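Local atomic coordinates of GRMZM2G135359 pseudokinase (Zea mays, PDB entry 6CPY), a protein that is a receptor-like pseudokinase, probably membrane-anchored, represented here by its kinase-like domain, which may bind ATP but whose catalytic activity is doubtful. Residues R147-L158 and I217-I228. Sequence-based numbering, arbitrary orientation. Where two conformers were deposited one is given.
Sequences RLRISMGIAYCL and IVRKYGMVLLEI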
# COMPACT_ATOMS: atom_id res chain seq x y z
N ARG A 147 13.16 -0.63 10.36
CA ARG A 147 12.06 0.32 10.49
C ARG A 147 12.30 1.63 9.73
O ARG A 147 11.38 2.19 9.17
CB ARG A 147 11.73 0.57 11.95
CG ARG A 147 11.21 -0.69 12.60
CD ARG A 147 10.48 -0.44 13.90
NE ARG A 147 10.39 -1.69 14.65
CZ ARG A 147 9.56 -1.91 15.66
NH1 ARG A 147 8.69 -0.99 16.06
NH2 ARG A 147 9.62 -3.07 16.28
N LEU A 148 13.53 2.13 9.73
CA LEU A 148 13.86 3.32 8.97
C LEU A 148 13.77 3.09 7.47
O LEU A 148 13.26 3.93 6.75
CB LEU A 148 15.23 3.87 9.37
CG LEU A 148 15.14 4.93 10.48
CD1 LEU A 148 14.25 4.51 11.65
CD2 LEU A 148 16.54 5.28 10.97
N ARG A 149 14.26 1.94 7.01
CA ARG A 149 14.13 1.57 5.61
C ARG A 149 12.68 1.49 5.16
O ARG A 149 12.35 1.95 4.09
CB ARG A 149 14.79 0.22 5.34
CG ARG A 149 16.31 0.24 5.33
CD ARG A 149 16.82 -0.67 4.22
NE ARG A 149 16.04 -1.90 4.11
CZ ARG A 149 15.83 -2.58 2.98
NH1 ARG A 149 16.32 -2.17 1.81
NH2 ARG A 149 15.10 -3.68 3.02
N ILE A 150 11.83 0.91 5.98
CA ILE A 150 10.41 0.81 5.68
C ILE A 150 9.78 2.20 5.65
O ILE A 150 9.09 2.55 4.70
CB ILE A 150 9.70 -0.11 6.69
CG1 ILE A 150 10.12 -1.57 6.45
CG2 ILE A 150 8.18 0.07 6.62
CD1 ILE A 150 9.85 -2.49 7.62
N SER A 151 10.07 3.00 6.66
CA SER A 151 9.56 4.38 6.72
C SER A 151 9.94 5.22 5.48
O SER A 151 9.11 5.95 4.94
CB SER A 151 10.09 5.07 8.01
OG SER A 151 9.69 4.37 9.19
N MET A 152 11.19 5.11 5.05
CA MET A 152 11.67 5.87 3.89
C MET A 152 11.01 5.36 2.62
O MET A 152 10.51 6.15 1.82
CB MET A 152 13.19 5.78 3.77
CG MET A 152 13.79 6.86 2.86
SD MET A 152 13.56 8.52 3.53
CE MET A 152 13.43 8.04 5.23
N GLY A 153 11.00 4.03 2.45
CA GLY A 153 10.34 3.41 1.29
C GLY A 153 8.91 3.87 1.10
O GLY A 153 8.51 4.21 -0.02
N ILE A 154 8.14 3.89 2.18
CA ILE A 154 6.78 4.41 2.16
C ILE A 154 6.74 5.87 1.70
O ILE A 154 5.96 6.23 0.80
CB ILE A 154 6.08 4.26 3.53
CG1 ILE A 154 5.87 2.79 3.88
CG2 ILE A 154 4.73 4.95 3.52
CD1 ILE A 154 5.54 2.54 5.33
N ALA A 155 7.59 6.71 2.29
CA ALA A 155 7.62 8.12 1.91
C ALA A 155 7.94 8.32 0.43
O ALA A 155 7.28 9.12 -0.23
CB ALA A 155 8.62 8.88 2.78
N TYR A 156 8.92 7.59 -0.09
CA TYR A 156 9.30 7.71 -1.52
C TYR A 156 8.16 7.29 -2.44
O TYR A 156 7.96 7.91 -3.48
CB TYR A 156 10.54 6.88 -1.86
CG TYR A 156 11.86 7.44 -1.37
CD1 TYR A 156 12.20 8.79 -1.55
CD2 TYR A 156 12.82 6.60 -0.79
CE1 TYR A 156 13.42 9.29 -1.11
CE2 TYR A 156 14.05 7.09 -0.37
CZ TYR A 156 14.34 8.44 -0.52
OH TYR A 156 15.56 8.92 -0.08
N CYS A 157 7.43 6.24 -2.06
CA CYS A 157 6.26 5.81 -2.84
C CYS A 157 5.17 6.89 -2.82
O CYS A 157 4.66 7.30 -3.88
CB CYS A 157 5.69 4.50 -2.28
SG CYS A 157 4.29 3.87 -3.24
N LEU A 158 4.83 7.36 -1.63
CA LEU A 158 3.78 8.37 -1.51
C LEU A 158 4.12 9.66 -2.26
O LEU A 158 3.23 10.30 -2.84
CB LEU A 158 3.46 8.66 -0.04
CG LEU A 158 2.45 7.73 0.66
CD1 LEU A 158 2.68 6.26 0.35
CD2 LEU A 158 2.48 7.96 2.16
N ILE A 217 -3.52 12.10 3.28
CA ILE A 217 -2.48 11.08 3.12
C ILE A 217 -1.25 11.42 3.97
O ILE A 217 -0.67 10.53 4.60
CB ILE A 217 -2.05 10.91 1.65
CG1 ILE A 217 -3.23 10.42 0.79
CG2 ILE A 217 -0.88 9.94 1.52
CD1 ILE A 217 -3.91 9.16 1.30
N VAL A 218 -0.86 12.69 3.97
CA VAL A 218 0.22 13.17 4.84
C VAL A 218 -0.07 12.84 6.31
O VAL A 218 0.83 12.37 7.02
CB VAL A 218 0.47 14.67 4.68
CG1 VAL A 218 1.32 15.22 5.83
CG2 VAL A 218 1.14 14.96 3.34
N ARG A 219 -1.30 13.08 6.77
CA ARG A 219 -1.70 12.76 8.15
C ARG A 219 -1.59 11.26 8.40
O ARG A 219 -1.07 10.83 9.43
CB ARG A 219 -3.13 13.23 8.45
CG ARG A 219 -3.60 12.95 9.88
CD ARG A 219 -5.10 13.12 10.04
NE ARG A 219 -5.87 12.21 9.19
CZ ARG A 219 -6.15 10.94 9.47
NH1 ARG A 219 -5.74 10.37 10.59
NH2 ARG A 219 -6.86 10.22 8.60
N LYS A 220 -2.10 10.47 7.47
CA LYS A 220 -2.00 9.02 7.55
C LYS A 220 -0.55 8.54 7.60
O LYS A 220 -0.24 7.62 8.36
CB LYS A 220 -2.74 8.36 6.38
CG LYS A 220 -4.25 8.37 6.54
CD LYS A 220 -4.90 7.81 5.29
CE LYS A 220 -6.39 7.59 5.48
NZ LYS A 220 -6.99 7.00 4.25
N TYR A 221 0.33 9.15 6.80
CA TYR A 221 1.76 8.83 6.85
C TYR A 221 2.32 9.07 8.25
O TYR A 221 3.03 8.24 8.80
CB TYR A 221 2.59 9.63 5.83
CG TYR A 221 4.05 9.27 5.93
CD1 TYR A 221 4.52 8.07 5.40
CD2 TYR A 221 4.95 10.08 6.62
CE1 TYR A 221 5.85 7.71 5.53
CE2 TYR A 221 6.27 9.73 6.76
CZ TYR A 221 6.72 8.54 6.21
OH TYR A 221 8.04 8.18 6.33
N GLY A 222 1.99 10.23 8.82
CA GLY A 222 2.42 10.55 10.18
C GLY A 222 1.97 9.51 11.19
O GLY A 222 2.74 9.14 12.07
N MET A 223 0.74 9.03 11.06
CA MET A 223 0.21 8.02 11.97
C MET A 223 0.93 6.68 11.82
O MET A 223 1.17 5.97 12.82
CB MET A 223 -1.30 7.84 11.74
CG MET A 223 -2.11 9.06 12.15
SD MET A 223 -2.05 9.35 13.92
CE MET A 223 -3.22 8.14 14.53
N VAL A 224 1.26 6.32 10.58
CA VAL A 224 1.97 5.07 10.31
C VAL A 224 3.41 5.16 10.81
O VAL A 224 3.95 4.20 11.37
CB VAL A 224 1.91 4.69 8.81
CG1 VAL A 224 2.87 3.55 8.49
CG2 VAL A 224 0.49 4.30 8.41
N LEU A 225 4.05 6.31 10.60
CA LEU A 225 5.39 6.54 11.13
C LEU A 225 5.37 6.43 12.67
O LEU A 225 6.24 5.78 13.27
CB LEU A 225 5.94 7.89 10.67
CG LEU A 225 7.31 8.29 11.24
CD1 LEU A 225 8.35 7.23 10.95
CD2 LEU A 225 7.75 9.63 10.68
N LEU A 226 4.37 7.05 13.31
CA LEU A 226 4.21 6.93 14.76
C LEU A 226 4.04 5.48 15.21
O LEU A 226 4.58 5.06 16.23
CB LEU A 226 3.01 7.76 15.24
CG LEU A 226 2.82 7.86 16.76
CD1 LEU A 226 4.06 8.50 17.38
CD2 LEU A 226 1.56 8.63 17.11
N GLU A 227 3.28 4.72 14.43
CA GLU A 227 3.06 3.30 14.70
C GLU A 227 4.34 2.49 14.56
O GLU A 227 4.63 1.63 15.38
CB GLU A 227 1.97 2.77 13.76
CG GLU A 227 1.58 1.32 13.99
CD GLU A 227 0.65 0.80 12.92
OE1 GLU A 227 0.09 1.63 12.16
OE2 GLU A 227 0.46 -0.43 12.84
N ILE A 228 5.13 2.81 13.55
CA ILE A 228 6.41 2.14 13.33
C ILE A 228 7.36 2.44 14.51
O ILE A 228 8.07 1.56 14.99
CB ILE A 228 7.04 2.59 11.99
CG1 ILE A 228 6.25 2.01 10.81
CG2 ILE A 228 8.50 2.18 11.93
CD1 ILE A 228 6.52 2.68 9.47
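Two hydrogen bonds join the helical segments 147-158 and 217-228, one from Arg147 and one from Tyr221. The segment axes run antiparallel at 171° and approach to 10.6 Å. Arg147 NH1 donates to Ile228 O over 2.8 Å, with an N-H...O angle of 162°. The acceptor lies in the guanidinium plane, at its edge. The arginine chain is extended from CG to NE and lies alongside Ile228, the two side chains pointing opposite ways. The Tyr221 hydroxyl donates to Ser151 O, with OH 2.8 Å from that oxygen. It comes from above the carbonyl plane, while Ala155 N reaches the same oxygen from the other face. A buried carbonyl thus serves both its own helix and the neighbouring one.

Ser151 OG turns back to Arg147 O, 2.8 Å away. This bond gives the buried hydroxyl a partner within its own helix. Ser151 N reaches Arg147 O from the opposite face. The same OG touches Leu225 CD1 and Ile228 CD1.

Apolar packing follows a knobs-into-holes pattern. With chi1 of 179°, CG of Tyr221 stands trans to the backbone N, and the ring reaches into a hole formed by Ser151, Ile154, Ala155 and Leu158. Ile154 CG2 meets the ring edge, 3.6 Å from Tyr221 CE1. Leu158 CD2 approaches obliquely, 3.8 Å from Tyr221 CD1, and also touches Ile217 CG2. Ile228 is the second knob, among Arg147, Ile150, Ser151 and Ile154. Its CG2 lies 3.6 Å from Arg147 CB.

The segments belong to the E and F helices of the kinase C-lobe. Arg147 NH1 also forms a salt bridge with Asp261. Helices 130-135, 269-282 and 293-304 pack around the pair, burying it within the helical lobe.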